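Local coordinates for protein ricin B-like lectin (Macrolepiota procera, PDB 4IZX) that binds carbohydrates, holding lactose through its galactose unit in a pocket of a ricin B-like beta-trefoil, at residues 27-31 / 75-79; 107-113 / 132-136. All coordinates share one frame; numbering follows the deposited sequence.

Contact 1 of 2, residues 27-31 / 75-79; sequences DNKSI and RLVAV
In this beta-trefoil lectin, S30 and V77 form a single beta bridge that ties the loop following G25 of the galactose site to strand 76-79. Backbone bonds flank the bridge: A78 N donates to K29 O at 2.8 Å, straight and in the carbonyl plane, while I31 N reaches L76 O at 3.3 Å from above the carbonyl plane. A water donating to both I31 O and L76 O spans the I31 end. The loop itself is shaped by an Asx turn, D27 OD1 accepting from K29 N, extended to an Asx motif by S30 N; both donors come from the same face of the carboxylate plane. S30 OG gives its proton to D27 OD2, on the syn lone pair, which leaves the hydroxyl oxygen to accept from R75 NH1 at 3.1 Å, in the guanidinium plane. A second water, in the same plane, joins S30 OG to R75 NH2, and R75 NE is salt-bridged to E67. V77 CG1 lies 3.7 Å above one face of the guanidinium, near its rim. Next to the bridge, I31 CB meets L76 CB at 3.7 Å, and both side chains pack on L64 and V122. K29 leaves with CG anti to its N (chi1 177°), then bends at chi2 and chi4; CE passes V77 CB and NZ donates to A78 O at 2.9 Å, nearly along the C=O axis.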
ATOM      1  N   ASP A  27      14.802   8.089  -3.425  1.00 13.66           N
ATOM      2  CA  ASP A  27      15.636   6.864  -3.483  1.00 15.57           C
ATOM      3  C   ASP A  27      15.083   5.739  -4.364  1.00 13.65           C
ATOM      4  O   ASP A  27      15.757   4.755  -4.601  1.00 16.50           O
ATOM      5  CB  ASP A  27      15.990   6.360  -2.072  1.00 16.83           C
ATOM      6  CG  ASP A  27      14.772   5.897  -1.279  1.00 13.74           C
ATOM      7  OD1 ASP A  27      13.669   5.829  -1.860  1.00 11.55           O
ATOM      8  OD2 ASP A  27      14.947   5.636  -0.073  1.00 17.89           O
ATOM      9  N   ASN A  28      13.905   5.918  -4.955  1.00 12.91           N
ATOM     10  CA  ASN A  28      13.238   4.880  -5.755  1.00 12.76           C
ATOM     11  C   ASN A  28      13.144   3.555  -5.005  1.00 11.24           C
ATOM     12  O   ASN A  28      13.064   2.503  -5.618  1.00 13.48           O
ATOM     13  CB  ASN A  28      13.821   4.728  -7.166  1.00 16.17           C
ATOM     14  CG  ASN A  28      13.825   6.040  -7.905  1.00 18.55           C
ATOM     15  OD1 ASN A  28      12.812   6.746  -8.004  1.00 18.97           O
ATOM     16  ND2 ASN A  28      15.008   6.446  -8.311  1.00 27.24           N
ATOM     17  N   LYS A  29      13.025   3.637  -3.681  1.00 10.51           N
ATOM     18  CA  LYS A  29      12.941   2.458  -2.848  1.00 10.97           C
ATOM     19  C   LYS A  29      11.945   2.549  -1.682  1.00  8.75           C
ATOM     20  O   LYS A  29      11.198   1.643  -1.403  1.00  9.72           O
ATOM     21  CB  LYS A  29      14.330   2.064  -2.307  1.00 13.82           C
ATOM     22  CG  LYS A  29      14.297   0.887  -1.380  1.00 19.31           C
ATOM     23  CD  LYS A  29      14.974  -0.348  -1.877  1.00 25.98           C
ATOM     24  CE  LYS A  29      14.976  -1.448  -0.810  1.00 24.04           C
ATOM     25  NZ  LYS A  29      14.676  -2.840  -1.338  1.00 30.78           N
ATOM     26  N   SER A  30      11.980   3.651  -0.967  1.00  8.47           N
ATOM     27  CA  SER A  30      11.141   3.809   0.216  1.00  7.97           C
ATOM     28  C   SER A  30       9.702   4.077  -0.173  1.00  7.24           C
ATOM     29  O   SER A  30       9.422   4.863  -1.081  1.00  9.63           O
ATOM     30  CB  SER A  30      11.687   4.946   1.077  1.00 10.11           C
ATOM     31  OG  SER A  30      13.002   4.698   1.538  1.00 12.02           O
ATOM     32  N   ILE A  31       8.783   3.485   0.574  1.00  7.10           N
ATOM     33  CA  ILE A  31       7.365   3.692   0.353  1.00  6.55           C
ATOM     34  C   ILE A  31       6.805   4.662   1.363  1.00  6.55           C
ATOM     35  O   ILE A  31       6.973   4.465   2.581  1.00  7.60           O
ATOM     36  CB  ILE A  31       6.589   2.360   0.396  1.00  6.57           C
ATOM     37  CG1 ILE A  31       7.140   1.330  -0.593  1.00  7.59           C
ATOM     38  CG2 ILE A  31       5.101   2.597   0.175  1.00  7.22           C
ATOM     39  CD1 ILE A  31       7.102   1.728  -2.052  1.00  8.14           C
ATOM     40  N   ARG A  75       9.278  -1.576   7.548  1.00  9.93           N
ATOM     41  CA  ARG A  75       9.108  -0.616   6.458  1.00 10.26           C
ATOM     42  C   ARG A  75       8.650  -1.290   5.165  1.00  8.97           C
ATOM     43  O   ARG A  75       9.142  -2.364   4.821  1.00  9.95           O
ATOM     44  CB  ARG A  75      10.435   0.102   6.170  1.00 11.85           C
ATOM     45  CG  ARG A  75      10.944   1.029   7.263  1.00 12.01           C
ATOM     46  CD  ARG A  75      11.911   2.077   6.687  1.00 14.98           C
ATOM     47  NE  ARG A  75      12.934   1.478   5.835  1.00 15.11           N
ATOM     48  CZ  ARG A  75      13.365   2.014   4.697  1.00 14.53           C
ATOM     49  NH1 ARG A  75      12.861   3.163   4.271  1.00 16.60           N
ATOM     50  NH2 ARG A  75      14.300   1.400   3.985  1.00 17.15           N
ATOM     51  N   LEU A  76       7.733  -0.656   4.434  1.00  7.90           N
ATOM     52  CA  LEU A  76       7.488  -1.067   3.053  1.00  7.41           C
ATOM     53  C   LEU A  76       8.570  -0.461   2.165  1.00  7.36           C
ATOM     54  O   LEU A  76       8.974   0.700   2.314  1.00  8.15           O
ATOM     55  CB  LEU A  76       6.109  -0.625   2.590  1.00  6.98           C
ATOM     56  CG  LEU A  76       4.999  -1.622   2.877  1.00  8.51           C
ATOM     57  CD1 LEU A  76       4.689  -1.736   4.343  1.00  7.82           C
ATOM     58  CD2 LEU A  76       3.797  -1.349   2.013  1.00 10.26           C
ATOM     59  N   VAL A  77       9.029  -1.265   1.218  1.00  7.50           N
ATOM     60  CA  VAL A  77      10.047  -0.892   0.246  1.00  7.64           C
ATOM     61  C   VAL A  77       9.726  -1.541  -1.103  1.00  7.28           C
ATOM     62  O   VAL A  77       9.054  -2.565  -1.187  1.00  8.23           O
ATOM     63  CB  VAL A  77      11.458  -1.319   0.703  1.00  8.83           C
ATOM     64  CG1 VAL A  77      11.926  -0.528   1.920  1.00  9.99           C
ATOM     65  CG2 VAL A  77      11.560  -2.823   0.910  1.00 10.39           C
ATOM     66  N   ALA A  78      10.260  -0.934  -2.162  1.00  7.51           N
ATOM     67  CA  ALA A  78      10.274  -1.557  -3.465  1.00  7.79           C
ATOM     68  C   ALA A  78      11.204  -2.763  -3.493  1.00  8.13           C
ATOM     69  O   ALA A  78      12.308  -2.683  -2.988  1.00  9.89           O
ATOM     70  CB  ALA A  78      10.794  -0.559  -4.490  1.00 12.25           C
ATOM     71  N   VAL A  79      10.763  -3.855  -4.094  1.00  7.97           N
ATOM     72  CA  VAL A  79      11.543  -5.095  -4.165  1.00  8.66           C
ATOM     73  C   VAL A  79      11.544  -5.614  -5.597  1.00  8.86           C
ATOM     74  O   VAL A  79      10.667  -5.307  -6.410  1.00  9.21           O
ATOM     75  CB  VAL A  79      11.012  -6.164  -3.192  1.00  9.71           C
ATOM     76  CG1 VAL A  79      11.144  -5.691  -1.769  1.00  9.52           C
ATOM     77  CG2 VAL A  79       9.583  -6.593  -3.486  1.00  9.35           C
TER
HETATM   78  O   HOH W   1      14.894   2.510   1.680  1.00 32.18           O
HETATM   79  O   HOH W   2       8.964   3.092   3.863  1.00 13.09           O

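Contact 2 of 2, residues 107-113 / 132-136; sequences NLDLSGY and HQTWT
N107 ND2 donates to Q133 OE1 at 3.0 Å with the acceptor in the plane of the N107 amide, yet it meets that oxygen from above the Q133 amide, the two planes standing 89° apart. OE1 also accepts from R98 NH1 and W128 N, and N107 OD1 is held by T127 and R98. Next, L108 O receives a weak bond from W135 NE1 (3.4 Å) at the indole edge; a water donating to L108 O and Q133 O supplements it, while L108 CB packs against the indole. At D109, CG anti to the backbone N (chi1 176°) brings the carboxylate beside H132 and Q133. Q133 NE2 donates to the anti lone pair of D109 OD2 at 2.9 Å, almost linearly, and a water links OD2 to H132 NE2. L110 N then donates to H132 O at 3.1 Å, and L110 CB touches W135 CH2. Finally Y113 curls over the imidazole: its CA sits 3.6 Å above the ring centre, a CH-pi contact, and its ring points an edge toward the H132 face in an offset edge-to-face pair with planes at 87°. Q133 CG lies over the opposite imidazole face, near the rim. The contact thus joins two sheets of the beta-trefoil: strand 106-110 pairs with 120-126 through D109 and Q123, whereas W135 packs on I12 and N14 of strand 9-14, which pairs with 135-138.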
ATOM      1  N   ASN A 107      -0.882  -5.529   8.721  1.00  7.32           N
ATOM      2  CA  ASN A 107      -1.407  -4.791   7.574  1.00  7.06           C
ATOM      3  C   ASN A 107      -0.726  -3.454   7.394  1.00  6.28           C
ATOM      4  O   ASN A 107      -0.133  -2.888   8.326  1.00  7.22           O
ATOM      5  CB  ASN A 107      -2.940  -4.713   7.558  1.00  6.80           C
ATOM      6  CG  ASN A 107      -3.615  -3.998   8.712  1.00  7.50           C
ATOM      7  OD1 ASN A 107      -4.872  -4.062   8.794  1.00  8.04           O
ATOM      8  ND2 ASN A 107      -2.912  -3.280   9.553  1.00  7.45           N
ATOM      9  N   LEU A 108      -0.851  -2.901   6.189  1.00  6.20           N
ATOM     10  CA  LEU A 108      -0.280  -1.605   5.895  1.00  6.70           C
ATOM     11  C   LEU A 108      -0.851  -0.544   6.793  1.00  6.21           C
ATOM     12  O   LEU A 108      -2.055  -0.445   6.999  1.00  7.28           O
ATOM     13  CB  LEU A 108      -0.552  -1.219   4.420  1.00  6.90           C
ATOM     14  CG  LEU A 108       0.545  -1.616   3.442  1.00  7.85           C
ATOM     15  CD1 LEU A 108       0.772  -3.110   3.401  1.00  7.51           C
ATOM     16  CD2 LEU A 108       0.189  -1.117   2.061  1.00  8.32           C
ATOM     17  N   ASP A 109       0.031   0.350   7.252  1.00  6.68           N
ATOM     18  CA  ASP A 109      -0.241   1.357   8.274  1.00  6.68           C
ATOM     19  C   ASP A 109       0.570   2.594   7.855  1.00  6.88           C
ATOM     20  O   ASP A 109       1.788   2.531   7.708  1.00  7.69           O
ATOM     21  CB  ASP A 109       0.208   0.736   9.628  1.00  7.62           C
ATOM     22  CG  ASP A 109       0.104   1.659  10.816  1.00  7.85           C
ATOM     23  OD1 ASP A 109       0.779   2.723  10.817  1.00  8.88           O
ATOM     24  OD2 ASP A 109      -0.642   1.311  11.761  1.00  8.26           O
ATOM     25  N   LEU A 110      -0.122   3.709   7.657  1.00  6.71           N
ATOM     26  CA  LEU A 110       0.557   4.977   7.418  1.00  7.14           C
ATOM     27  C   LEU A 110       1.036   5.475   8.771  1.00  7.50           C
ATOM     28  O   LEU A 110       0.237   5.698   9.686  1.00  8.40           O
ATOM     29  CB  LEU A 110      -0.376   5.984   6.739  1.00  6.97           C
ATOM     30  CG  LEU A 110       0.270   7.348   6.418  1.00  7.29           C
ATOM     31  CD1 LEU A 110       1.468   7.204   5.484  1.00  7.87           C
ATOM     32  CD2 LEU A 110      -0.765   8.291   5.843  1.00  7.94           C
ATOM     33  N   SER A 111       2.349   5.570   8.914  1.00  7.36           N
ATOM     34  CA  SER A 111       2.976   5.755  10.226  1.00  7.98           C
ATOM     35  C   SER A 111       2.656   7.100  10.845  1.00  8.38           C
ATOM     36  O   SER A 111       2.089   7.997  10.213  1.00  8.81           O
ATOM     37  CB  SER A 111       4.475   5.517  10.142  1.00  9.22           C
ATOM     38  OG  SER A 111       5.154   6.508   9.452  1.00  9.32           O
ATOM     39  N   GLY A 112       2.976   7.214  12.127  1.00  9.24           N
ATOM     40  CA  GLY A 112       2.553   8.354  12.899  1.00 10.72           C
ATOM     41  C   GLY A 112       1.053   8.490  13.007  1.00  9.86           C
ATOM     42  O   GLY A 112       0.527   9.606  13.106  1.00 10.85           O
ATOM     43  N   TYR A 113       0.328   7.367  12.951  1.00  9.18           N
ATOM     44  CA  TYR A 113      -1.138   7.361  13.029  1.00  9.45           C
ATOM     45  C   TYR A 113      -1.741   8.130  11.881  1.00  9.70           C
ATOM     46  O   TYR A 113      -2.685   8.920  12.036  1.00 11.14           O
ATOM     47  CB  TYR A 113      -1.668   7.840  14.379  1.00 10.60           C
ATOM     48  CG  TYR A 113      -0.874   7.303  15.511  1.00 10.24           C
ATOM     49  CD1 TYR A 113      -0.818   5.959  15.805  1.00 11.07           C
ATOM     50  CD2 TYR A 113      -0.081   8.158  16.262  1.00 11.65           C
ATOM     51  CE1 TYR A 113      -0.036   5.464  16.813  1.00 11.55           C
ATOM     52  CE2 TYR A 113       0.751   7.656  17.250  1.00 13.16           C
ATOM     53  CZ  TYR A 113       0.761   6.298  17.517  1.00 11.60           C
ATOM     54  OH  TYR A 113       1.503   5.779  18.546  1.00 15.00           O
ATOM     55  N   HIS A 132      -5.890   4.995   9.835  1.00  8.10           N
ATOM     56  CA  HIS A 132      -4.663   5.073   9.067  1.00  7.28           C
ATOM     57  C   HIS A 132      -4.188   3.738   8.541  1.00  7.20           C
ATOM     58  O   HIS A 132      -3.213   3.712   7.798  1.00  7.07           O
ATOM     59  CB  HIS A 132      -3.598   5.753   9.917  1.00  7.79           C
ATOM     60  CG  HIS A 132      -3.337   5.043  11.194  1.00  7.86           C
ATOM     61  ND1 HIS A 132      -4.190   5.109  12.259  1.00 10.12           N
ATOM     62  CD2 HIS A 132      -2.320   4.235  11.555  1.00  8.75           C
ATOM     63  CE1 HIS A 132      -3.698   4.369  13.230  1.00 11.24           C
ATOM     64  NE2 HIS A 132      -2.580   3.800  12.821  1.00 10.48           N
ATOM     65  N   GLN A 133      -4.893   2.658   8.908  1.00  6.86           N
ATOM     66  CA  GLN A 133      -4.669   1.332   8.334  1.00  6.74           C
ATOM     67  C   GLN A 133      -5.636   0.961   7.229  1.00  6.57           C
ATOM     68  O   GLN A 133      -5.659  -0.190   6.787  1.00  6.88           O
ATOM     69  CB  GLN A 133      -4.734   0.261   9.424  1.00  7.42           C
ATOM     70  CG  GLN A 133      -3.786   0.498  10.577  1.00  7.88           C
ATOM     71  CD  GLN A 133      -3.644  -0.732  11.432  1.00  7.06           C
ATOM     72  OE1 GLN A 133      -4.505  -1.626  11.458  1.00  7.83           O
ATOM     73  NE2 GLN A 133      -2.520  -0.830  12.120  1.00  8.30           N
ATOM     74  N   THR A 134      -6.467   1.909   6.783  1.00  6.24           N
ATOM     75  CA  THR A 134      -7.469   1.630   5.775  1.00  6.41           C
ATOM     76  C   THR A 134      -7.254   2.547   4.568  1.00  6.77           C
ATOM     77  O   THR A 134      -6.782   3.693   4.710  1.00  6.82           O
ATOM     78  CB  THR A 134      -8.891   1.779   6.333  1.00  7.14           C
ATOM     79  OG1 THR A 134      -9.206   3.142   6.656  1.00  7.65           O
ATOM     80  CG2 THR A 134      -9.109   0.911   7.558  1.00  7.79           C
ATOM     81  N   TRP A 135      -7.608   2.025   3.399  1.00  6.29           N
ATOM     82  CA  TRP A 135      -7.152   2.596   2.137  1.00  5.97           C
ATOM     83  C   TRP A 135      -8.253   2.454   1.109  1.00  6.52           C
ATOM     84  O   TRP A 135      -8.886   1.410   1.003  1.00  8.05           O
ATOM     85  CB  TRP A 135      -5.906   1.841   1.618  1.00  6.76           C
ATOM     86  CG  TRP A 135      -4.781   1.696   2.624  1.00  6.49           C
ATOM     87  CD1 TRP A 135      -4.673   0.744   3.566  1.00  7.65           C
ATOM     88  CD2 TRP A 135      -3.678   2.566   2.793  1.00  6.19           C
ATOM     89  NE1 TRP A 135      -3.553   0.958   4.322  1.00  7.41           N
ATOM     90  CE2 TRP A 135      -2.913   2.058   3.845  1.00  6.62           C
ATOM     91  CE3 TRP A 135      -3.212   3.696   2.108  1.00  6.71           C
ATOM     92  CZ2 TRP A 135      -1.704   2.633   4.233  1.00  7.82           C
ATOM     93  CZ3 TRP A 135      -2.025   4.282   2.522  1.00  7.10           C
ATOM     94  CH2 TRP A 135      -1.278   3.735   3.548  1.00  7.15           C
ATOM     95  N   THR A 136      -8.433   3.481   0.273  1.00  6.62           N
ATOM     96  CA  THR A 136      -9.259   3.325  -0.930  1.00  7.50           C
ATOM     97  C   THR A 136      -8.379   2.957  -2.109  1.00  7.83           C
ATOM     98  O   THR A 136      -7.215   3.305  -2.142  1.00  9.40           O
ATOM     99  CB  THR A 136     -10.099   4.556  -1.227  1.00  9.65           C
ATOM    100  OG1 THR A 136      -9.234   5.659  -1.401  1.00 11.80           O
ATOM    101  CG2 THR A 136     -11.069   4.799  -0.115  1.00 11.54           C
TER
HETATM  102  O   HOH W   3      -3.965  -2.047   5.638  1.00  7.10           O
HETATM  103  O   HOH W   4      -1.206   1.818  14.323  1.00  9.86           O

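The two contacts follow one another along the chain: contact 1 closes at residue 79 before contact 2 opens at 107, and their centres lie 16 Å apart. Both border strand 120-126. Its sheet runs 20-23, 31-34, 120-126, 106-110, so I31 of contact 1 and D109 of contact 2 bond to it from its two sides, through V122 and Q123. They also meet directly, with L76 CD2 3.6 Å from L108 CG in apolar packing. Contact 1 braces the loop that carries part of the galactose pocket, the N28 side chain being about 7 Å from the bound galactose; contact 2, largely buried, joins the sheets of strands 106-110 and 135-138 farther from the sugar, the L110 side chain about 12 Å away.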